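Local coordinates for protein Lic11098 (Leptospira interrogans serogroup Icterohaemorrhagiae serovar copenhageni, PDB 4U08) that is of unknown function but is a leucine-rich repeat solenoid and probably a virulence factor of a human pathogen, at residues K267-L272 with E290-L295; L275-L280 with L298-L303; R23-S28 with Q46-D51. All coordinates share one frame; numbering follows the deposited sequence.

Contact 1: residues K267-L272 with E290-L295; sequences KEIGQL and ENIGQL
G270 packs against N291 where two 3-10 turns stack in neighbouring coils of a leucine-rich repeat solenoid. The contact lies on the side of the coil away from the parallel strands; one turn precedes strand 277-279 and the other follows it. Segments 267-272 and 290-295 repeat almost the same sequence 23 residues apart. No hydrogen bond links them; each turn holds itself through backbone bonds from N of residue i+3 to O of residue i, such as L272 N to I269 O. The two meet by van der Waals contact, which buries 345 Å² in all. The closest backbone approach is at G270, whose CA lies 3.3 Å from N291 O. G270 has no side chain, and its CA faces that carbonyl directly. Q294 CB lies 3.3 Å from G270 O. N291 CG stands beside its own backbone N (chi1 -54°). N291 CB lies 3.1 Å from K267 O, and the amide lies alongside the lysine, with N291 ND2 3.4 Å from K267 CB. The lysine chain then runs away from the contact. On the inner side the packing is apolar. I269 CG2 meets I292 CD1 at 4.3 Å, and P289 touches I269 as well. L272 CB meets L295 CD2 at 3.8 Å. The same L295 methyl touches two backbone carbonyls, with CD2 3.3 Å from I269 O and 3.4 Å from L272 O.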
loop_
_atom_site.group_PDB
_atom_site.type_symbol
_atom_site.label_atom_id
_atom_site.label_comp_id
_atom_site.label_asym_id
_atom_site.label_seq_id
_atom_site.Cartn_x
_atom_site.Cartn_y
_atom_site.Cartn_z
ATOM N N LYS A 267 -25.176 -1.301 6.184
ATOM C CA LYS A 267 -25.838 0.000 5.967
ATOM C C LYS A 267 -24.919 1.161 6.408
ATOM O O LYS A 267 -24.991 2.254 5.849
ATOM C CB LYS A 267 -27.189 0.088 6.694
ATOM C CG LYS A 267 -27.126 -0.116 8.215
ATOM C CD LYS A 267 -28.499 0.052 8.877
ATOM C CE LYS A 267 -28.404 0.050 10.382
ATOM N NZ LYS A 267 -29.701 0.387 11.009
ATOM N N GLU A 268 -24.037 0.896 7.387
ATOM C CA GLU A 268 -23.090 1.875 7.954
ATOM C C GLU A 268 -22.050 2.375 6.943
ATOM O O GLU A 268 -21.361 3.353 7.228
ATOM C CB GLU A 268 -22.395 1.309 9.213
ATOM C CG GLU A 268 -23.319 1.138 10.413
ATOM C CD GLU A 268 -24.234 -0.079 10.385
ATOM O OE1 GLU A 268 -24.065 -0.949 9.502
ATOM O OE2 GLU A 268 -25.134 -0.155 11.248
ATOM N N ILE A 269 -21.943 1.721 5.763
ATOM C CA ILE A 269 -21.082 2.161 4.669
ATOM C C ILE A 269 -21.377 3.635 4.311
ATOM O O ILE A 269 -20.442 4.356 3.936
ATOM C CB ILE A 269 -21.174 1.217 3.433
ATOM C CG1 ILE A 269 -19.901 1.309 2.548
ATOM C CG2 ILE A 269 -22.465 1.440 2.625
ATOM C CD1 ILE A 269 -18.740 0.395 2.985
ATOM N N GLY A 270 -22.649 4.066 4.469
ATOM C CA GLY A 270 -23.080 5.440 4.192
ATOM C C GLY A 270 -22.425 6.498 5.067
ATOM O O GLY A 270 -22.471 7.694 4.757
ATOM N N GLN A 271 -21.800 6.068 6.165
ATOM C CA GLN A 271 -21.144 6.977 7.116
ATOM C C GLN A 271 -19.744 7.410 6.655
ATOM O O GLN A 271 -19.133 8.246 7.311
ATOM C CB GLN A 271 -21.055 6.292 8.494
ATOM C CG GLN A 271 -22.400 6.044 9.165
ATOM C CD GLN A 271 -22.287 5.160 10.376
ATOM O OE1 GLN A 271 -21.207 4.872 10.887
ATOM N NE2 GLN A 271 -23.402 4.706 10.869
ATOM N N LEU A 272 -19.239 6.845 5.541
ATOM C CA LEU A 272 -17.888 7.129 5.041
ATOM C C LEU A 272 -17.841 8.475 4.324
ATOM O O LEU A 272 -17.714 8.546 3.116
ATOM C CB LEU A 272 -17.347 5.963 4.201
ATOM C CG LEU A 272 -17.129 4.630 4.951
ATOM C CD1 LEU A 272 -16.814 3.506 3.996
ATOM C CD2 LEU A 272 -16.021 4.748 5.953
ATOM N N GLU A 290 -29.478 1.231 0.605
ATOM C CA GLU A 290 -29.954 2.578 0.222
ATOM C C GLU A 290 -28.950 3.668 0.683
ATOM O O GLU A 290 -28.831 4.722 0.058
ATOM C CB GLU A 290 -31.364 2.865 0.770
ATOM C CG GLU A 290 -31.484 2.889 2.288
ATOM C CD GLU A 290 -32.886 3.094 2.839
ATOM O OE1 GLU A 290 -33.415 2.162 3.490
ATOM O OE2 GLU A 290 -33.450 4.193 2.634
ATOM N N ASN A 291 -28.201 3.359 1.750
ATOM C CA ASN A 291 -27.190 4.211 2.387
ATOM C C ASN A 291 -26.021 4.575 1.479
ATOM O O ASN A 291 -25.282 5.512 1.798
ATOM C CB ASN A 291 -26.687 3.529 3.649
ATOM C CG ASN A 291 -27.797 3.138 4.605
ATOM O OD1 ASN A 291 -28.043 3.835 5.595
ATOM N ND2 ASN A 291 -28.524 2.031 4.293
ATOM N N ILE A 292 -25.845 3.852 0.354
ATOM C CA ILE A 292 -24.813 4.120 -0.636
ATOM C C ILE A 292 -24.901 5.589 -1.115
ATOM O O ILE A 292 -23.861 6.210 -1.341
ATOM C CB ILE A 292 -24.818 3.056 -1.781
ATOM C CG1 ILE A 292 -23.413 2.903 -2.440
ATOM C CG2 ILE A 292 -25.922 3.303 -2.828
ATOM C CD1 ILE A 292 -22.462 1.952 -1.678
ATOM N N GLY A 293 -26.128 6.137 -1.157
ATOM C CA GLY A 293 -26.414 7.520 -1.557
ATOM C C GLY A 293 -25.831 8.595 -0.662
ATOM O O GLY A 293 -25.736 9.761 -1.059
ATOM N N GLN A 294 -25.459 8.221 0.570
ATOM C CA GLN A 294 -24.883 9.171 1.525
ATOM C C GLN A 294 -23.386 9.428 1.280
ATOM O O GLN A 294 -22.786 10.228 2.006
ATOM C CB GLN A 294 -25.089 8.667 2.958
ATOM C CG GLN A 294 -26.576 8.549 3.350
ATOM C CD GLN A 294 -26.752 8.023 4.743
ATOM O OE1 GLN A 294 -26.220 6.964 5.110
ATOM N NE2 GLN A 294 -27.509 8.764 5.541
ATOM N N LEU A 295 -22.784 8.747 0.294
ATOM C CA LEU A 295 -21.355 8.891 -0.038
ATOM C C LEU A 295 -21.163 10.109 -0.946
ATOM O O LEU A 295 -20.858 9.986 -2.127
ATOM C CB LEU A 295 -20.802 7.588 -0.631
ATOM C CG LEU A 295 -20.862 6.365 0.308
ATOM C CD1 LEU A 295 -20.434 5.096 -0.420
ATOM C CD2 LEU A 295 -19.987 6.572 1.543
#

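Contact 2: residues L275-L280 with L298-L303; sequences LQELDL and LQTLYL
Y302, Q276 and L298 have the largest areas buried between these two parallel strands. The Y302 ring turns its edge to E277 and D279, with its CG beside the backbone N (chi1 -61°). D279 CB and E277 OE2 lie at that edge, the latter 3.7 Å from Y302 CE2. The E277 carboxylate is turned 84° from the ring plane. A water joins E277 OE2 to Y302 OH, while E277 OE1 forms a salt bridge with K254. T300 CG2 of its own strand lies over one ring face, toward the rim. Q276 O accepts from both Q299 N (2.8 Å) and T300 N (3.0 Å), and the Q276 side chain runs alongside that of Q299. The T300 bond is nearly in line with the carbonyl, and the Q299 donor is tilted 25° from its plane. L298 sends CD1 under the first strand, 3.6 Å from Q276 C and 3.9 Å from L278 CB. On that buried side L278 CD2 meets L301 CD1 at 3.8 Å, and L255 of the preceding strand packs against L278. Short parallel strands, one per coil, with leucines turned to the core, are typical of a leucine-rich repeat solenoid.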
loop_
_atom_site.group_PDB
_atom_site.type_symbol
_atom_site.label_atom_id
_atom_site.label_comp_id
_atom_site.label_asym_id
_atom_site.label_seq_id
_atom_site.Cartn_x
_atom_site.Cartn_y
_atom_site.Cartn_z
ATOM N N LEU A 275 -15.080 9.219 1.601
ATOM C CA LEU A 275 -14.792 8.209 0.607
ATOM C C LEU A 275 -14.937 8.736 -0.825
ATOM O O LEU A 275 -15.984 9.274 -1.179
ATOM C CB LEU A 275 -15.664 6.967 0.845
ATOM C CG LEU A 275 -15.160 5.701 0.174
ATOM C CD1 LEU A 275 -13.908 5.158 0.876
ATOM C CD2 LEU A 275 -16.302 4.661 0.104
ATOM N N GLN A 276 -13.860 8.605 -1.625
ATOM C CA GLN A 276 -13.800 9.062 -3.013
ATOM C C GLN A 276 -13.764 7.897 -3.978
ATOM O O GLN A 276 -14.191 8.021 -5.126
ATOM C CB GLN A 276 -12.547 9.927 -3.240
ATOM C CG GLN A 276 -12.356 11.007 -2.199
ATOM C CD GLN A 276 -11.258 11.960 -2.596
ATOM O OE1 GLN A 276 -10.088 11.605 -2.782
ATOM N NE2 GLN A 276 -11.644 13.197 -2.762
ATOM N N GLU A 277 -13.176 6.778 -3.548
ATOM C CA GLU A 277 -13.082 5.599 -4.391
ATOM C C GLU A 277 -13.517 4.357 -3.625
ATOM O O GLU A 277 -13.028 4.101 -2.513
ATOM C CB GLU A 277 -11.665 5.447 -4.961
ATOM C CG GLU A 277 -11.541 4.280 -5.937
ATOM C CD GLU A 277 -10.209 4.137 -6.644
ATOM O OE1 GLU A 277 -9.478 5.145 -6.770
ATOM O OE2 GLU A 277 -9.916 3.019 -7.117
ATOM N N LEU A 278 -14.441 3.588 -4.235
ATOM C CA LEU A 278 -14.971 2.342 -3.714
ATOM C C LEU A 278 -14.903 1.299 -4.829
ATOM O O LEU A 278 -15.601 1.406 -5.852
ATOM C CB LEU A 278 -16.394 2.539 -3.147
ATOM C CG LEU A 278 -17.076 1.295 -2.553
ATOM C CD1 LEU A 278 -16.226 0.650 -1.452
ATOM C CD2 LEU A 278 -18.501 1.606 -2.094
ATOM N N ASP A 279 -13.972 0.342 -4.675
ATOM C CA ASP A 279 -13.741 -0.683 -5.664
ATOM C C ASP A 279 -14.240 -2.025 -5.154
ATOM O O ASP A 279 -13.625 -2.634 -4.280
ATOM C CB ASP A 279 -12.252 -0.738 -6.072
ATOM C CG ASP A 279 -11.909 -1.686 -7.223
ATOM O OD1 ASP A 279 -12.774 -2.506 -7.606
ATOM O OD2 ASP A 279 -10.761 -1.627 -7.719
ATOM N N LEU A 280 -15.369 -2.470 -5.692
ATOM C CA LEU A 280 -15.977 -3.734 -5.290
ATOM C C LEU A 280 -16.000 -4.708 -6.441
ATOM O O LEU A 280 -16.774 -5.638 -6.421
ATOM C CB LEU A 280 -17.387 -3.482 -4.758
ATOM C CG LEU A 280 -17.482 -2.801 -3.413
ATOM C CD1 LEU A 280 -18.744 -2.015 -3.298
ATOM C CD2 LEU A 280 -17.375 -3.814 -2.284
ATOM N N LEU A 298 -18.034 10.561 -3.101
ATOM C CA LEU A 298 -17.651 9.477 -4.004
ATOM C C LEU A 298 -17.465 9.925 -5.456
ATOM O O LEU A 298 -18.365 10.541 -6.021
ATOM C CB LEU A 298 -18.640 8.285 -3.911
ATOM C CG LEU A 298 -18.105 6.932 -4.364
ATOM C CD1 LEU A 298 -17.025 6.398 -3.392
ATOM C CD2 LEU A 298 -19.264 5.901 -4.484
ATOM N N GLN A 299 -16.299 9.624 -6.044
ATOM C CA GLN A 299 -15.965 9.952 -7.429
ATOM C C GLN A 299 -15.957 8.722 -8.320
ATOM O O GLN A 299 -16.267 8.792 -9.509
ATOM C CB GLN A 299 -14.559 10.583 -7.503
ATOM C CG GLN A 299 -14.479 11.996 -6.962
ATOM C CD GLN A 299 -13.042 12.438 -6.839
ATOM O OE1 GLN A 299 -12.183 12.067 -7.633
ATOM N NE2 GLN A 299 -12.738 13.195 -5.799
ATOM N N THR A 300 -15.501 7.609 -7.776
ATOM C CA THR A 300 -15.327 6.379 -8.539
ATOM C C THR A 300 -15.981 5.199 -7.826
ATOM O O THR A 300 -15.677 4.934 -6.663
ATOM C CB THR A 300 -13.813 6.194 -8.749
ATOM O OG1 THR A 300 -13.294 7.329 -9.462
ATOM C CG2 THR A 300 -13.494 5.005 -9.530
ATOM N N LEU A 301 -16.841 4.466 -8.545
ATOM C CA LEU A 301 -17.537 3.285 -8.019
ATOM C C LEU A 301 -17.420 2.130 -9.012
ATOM O O LEU A 301 -17.902 2.221 -10.145
ATOM C CB LEU A 301 -18.998 3.657 -7.714
ATOM C CG LEU A 301 -19.927 2.573 -7.121
ATOM C CD1 LEU A 301 -19.274 1.882 -5.849
ATOM C CD2 LEU A 301 -21.284 3.167 -6.799
ATOM N N TYR A 302 -16.691 1.076 -8.610
ATOM C CA TYR A 302 -16.434 -0.086 -9.454
ATOM C C TYR A 302 -17.208 -1.259 -8.910
ATOM O O TYR A 302 -16.981 -1.678 -7.774
ATOM C CB TYR A 302 -14.933 -0.430 -9.521
ATOM C CG TYR A 302 -14.030 0.631 -10.097
ATOM C CD1 TYR A 302 -14.217 1.105 -11.394
ATOM C CD2 TYR A 302 -12.916 1.087 -9.388
ATOM C CE1 TYR A 302 -13.344 2.037 -11.953
ATOM C CE2 TYR A 302 -12.028 2.014 -9.940
ATOM C CZ TYR A 302 -12.232 2.467 -11.229
ATOM O OH TYR A 302 -11.358 3.400 -11.740
ATOM N N LEU A 303 -18.161 -1.759 -9.709
ATOM C CA LEU A 303 -19.020 -2.884 -9.323
ATOM C C LEU A 303 -19.025 -3.994 -10.365
ATOM O O LEU A 303 -19.969 -4.795 -10.411
ATOM C CB LEU A 303 -20.452 -2.377 -9.051
ATOM C CG LEU A 303 -20.633 -1.464 -7.832
ATOM C CD1 LEU A 303 -21.868 -0.597 -7.958
ATOM C CD2 LEU A 303 -20.696 -2.273 -6.549
HETATM O O HOH W 1 -8.768 3.215 -9.817
#

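Contact 3: residues R23-S28 with Q46-D51; sequences RILNLS and QLLNLD
Strands 24-26 and 47-49 pair in parallel register near the N-terminal end of a leucine-rich repeat solenoid. Backbone hydrogen bonds join the strands. R23 O accepts from both Q46 N and L47 N. The pairing continues with L25 N to L47 O, N49 N to L25 O at a nearly straight 177°, and L27 N to N49 O. Strand 8-9 pairs with the other edge of 24-26.

Apolar contacts join equivalent leucines on the buried side. L25 CD2 meets L48 CD1 at 3.8 Å, and L27 CD1 meets L50 CD2 at the same distance of 3.8 Å. Each pair lies side by side and points the same way. On the opposite face I24 CG2 touches L47 CD2 at 4.1 Å.

A polar side-chain bond crosses at the R23 end. The R23 chain bends at its second and third torsions, which turns NE to Q46. R23 NE donates to Q46 OE1 at 2.8 Å, and the guanidinium and amide planes are 79° apart. The oxygen sits near the guanidinium edge, about 20° out of its plane. At the other end an Asx turn lies within segment 46-51: N49 OD1 accepts from D51 N at 3.1 Å, which holds OD1 toward the backbone. The D51 carboxylate is tied onward to S74 N. Beside this turn S28 CA lies 3.1 Å from D51 O, a CA-H...O contact.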
loop_
_atom_site.group_PDB
_atom_site.type_symbol
_atom_site.label_atom_id
_atom_site.label_comp_id
_atom_site.label_asym_id
_atom_site.label_seq_id
_atom_site.Cartn_x
_atom_site.Cartn_y
_atom_site.Cartn_z
ATOM N N ARG A 23 34.042 13.541 1.374
ATOM C CA ARG A 23 32.743 13.687 2.045
ATOM C C ARG A 23 31.740 12.703 1.454
ATOM O O ARG A 23 30.895 12.167 2.174
ATOM C CB ARG A 23 32.222 15.122 1.956
ATOM C CG ARG A 23 33.134 16.140 2.632
ATOM C CD ARG A 23 32.387 17.068 3.563
ATOM N NE ARG A 23 32.211 16.477 4.888
ATOM C CZ ARG A 23 33.065 16.618 5.898
ATOM N NH1 ARG A 23 34.178 17.326 5.743
ATOM N NH2 ARG A 23 32.815 16.047 7.069
ATOM N N ILE A 24 31.845 12.462 0.141
ATOM C CA ILE A 24 30.995 11.527 -0.585
ATOM C C ILE A 24 31.881 10.626 -1.429
ATOM O O ILE A 24 32.675 11.124 -2.237
ATOM C CB ILE A 24 29.911 12.236 -1.469
ATOM C CG1 ILE A 24 28.969 13.142 -0.637
ATOM C CG2 ILE A 24 29.125 11.213 -2.307
ATOM C CD1 ILE A 24 28.213 14.216 -1.468
ATOM N N LEU A 25 31.726 9.308 -1.262
ATOM C CA LEU A 25 32.432 8.321 -2.070
ATOM C C LEU A 25 31.397 7.464 -2.780
ATOM O O LEU A 25 30.650 6.714 -2.139
ATOM C CB LEU A 25 33.426 7.470 -1.248
ATOM C CG LEU A 25 34.255 6.440 -2.036
ATOM C CD1 LEU A 25 35.252 7.123 -2.979
ATOM C CD2 LEU A 25 34.978 5.500 -1.105
ATOM N N ASN A 26 31.334 7.615 -4.103
ATOM C CA ASN A 26 30.392 6.905 -4.950
ATOM C C ASN A 26 31.095 5.814 -5.741
ATOM O O ASN A 26 31.739 6.100 -6.748
ATOM C CB ASN A 26 29.639 7.889 -5.883
ATOM C CG ASN A 26 28.455 7.297 -6.633
ATOM O OD1 ASN A 26 27.702 8.008 -7.299
ATOM N ND2 ASN A 26 28.259 5.993 -6.572
ATOM N N LEU A 27 30.927 4.558 -5.311
ATOM C CA LEU A 27 31.532 3.414 -5.994
ATOM C C LEU A 27 30.486 2.494 -6.617
ATOM O O LEU A 27 30.818 1.351 -6.951
ATOM C CB LEU A 27 32.460 2.618 -5.043
ATOM C CG LEU A 27 33.600 3.370 -4.338
ATOM C CD1 LEU A 27 34.329 2.457 -3.367
ATOM C CD2 LEU A 27 34.594 3.960 -5.329
ATOM N N SER A 28 29.229 2.982 -6.790
ATOM C CA SER A 28 28.148 2.167 -7.361
ATOM C C SER A 28 28.467 1.681 -8.771
ATOM O O SER A 28 29.140 2.389 -9.522
ATOM C CB SER A 28 26.809 2.908 -7.399
ATOM O OG SER A 28 26.568 3.916 -6.439
ATOM N N GLN A 46 30.784 11.111 4.801
ATOM C CA GLN A 46 29.391 11.278 5.238
ATOM C C GLN A 46 28.465 10.348 4.488
ATOM O O GLN A 46 27.462 9.909 5.047
ATOM C CB GLN A 46 28.942 12.731 5.059
ATOM C CG GLN A 46 29.648 13.701 5.999
ATOM C CD GLN A 46 29.024 15.062 5.940
ATOM O OE1 GLN A 46 29.476 15.939 5.204
ATOM N NE2 GLN A 46 27.956 15.264 6.704
ATOM N N LEU A 47 28.788 10.061 3.221
ATOM C CA LEU A 47 27.977 9.184 2.385
ATOM C C LEU A 47 28.866 8.232 1.601
ATOM O O LEU A 47 29.806 8.655 0.902
ATOM C CB LEU A 47 27.032 9.995 1.446
ATOM C CG LEU A 47 25.929 9.205 0.721
ATOM C CD1 LEU A 47 24.695 10.067 0.512
ATOM C CD2 LEU A 47 26.413 8.628 -0.623
ATOM N N LEU A 48 28.546 6.946 1.708
ATOM C CA LEU A 48 29.270 5.903 1.019
ATOM C C LEU A 48 28.284 5.116 0.175
ATOM O O LEU A 48 27.360 4.503 0.707
ATOM C CB LEU A 48 30.018 5.010 2.043
ATOM C CG LEU A 48 30.740 3.772 1.503
ATOM C CD1 LEU A 48 31.750 4.141 0.410
ATOM C CD2 LEU A 48 31.413 3.008 2.634
ATOM N N ASN A 49 28.452 5.170 -1.146
ATOM C CA ASN A 49 27.565 4.455 -2.040
ATOM C C ASN A 49 28.278 3.247 -2.638
ATOM O O ASN A 49 29.198 3.390 -3.443
ATOM C CB ASN A 49 26.969 5.391 -3.107
ATOM C CG ASN A 49 25.803 4.797 -3.855
ATOM O OD1 ASN A 49 25.572 3.585 -3.849
ATOM N ND2 ASN A 49 25.065 5.627 -4.567
ATOM N N LEU A 50 27.855 2.052 -2.217
ATOM C CA LEU A 50 28.413 0.775 -2.666
ATOM C C LEU A 50 27.370 -0.059 -3.419
ATOM O O LEU A 50 27.569 -1.260 -3.619
ATOM C CB LEU A 50 28.983 -0.004 -1.458
ATOM C CG LEU A 50 30.130 0.662 -0.674
ATOM C CD1 LEU A 50 30.545 -0.188 0.510
ATOM C CD2 LEU A 50 31.338 0.911 -1.564
ATOM N N ASP A 51 26.258 0.582 -3.845
ATOM C CA ASP A 51 25.143 -0.061 -4.544
ATOM C C ASP A 51 25.556 -0.732 -5.832
ATOM O O ASP A 51 26.467 -0.254 -6.501
ATOM C CB ASP A 51 24.051 0.964 -4.896
ATOM C CG ASP A 51 23.233 1.518 -3.741
ATOM O OD1 ASP A 51 23.285 0.930 -2.632
ATOM O OD2 ASP A 51 22.538 2.534 -3.947
#

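Contacts 1 and 2 belong to the same pair of neighbouring coils, and their segments alternate along the chain. Contact 2 joins the strands and contact 1 the turns across the coil. Their centres are 12 Å apart, and they share the apolar core: I292 CD1 packs on L278 CD2 at 4.0 Å, and L295 CD1 lies 4.2 Å from L275 CD2. Contact 3 repeats the strand pairing of contact 2 far off near the N-terminal end, with centres about 45 Å apart. It lies on the opposite side of the chain's centre and touches neither. In contact 2 the D279 side chain lies about 7 Å from a bound zinc ion.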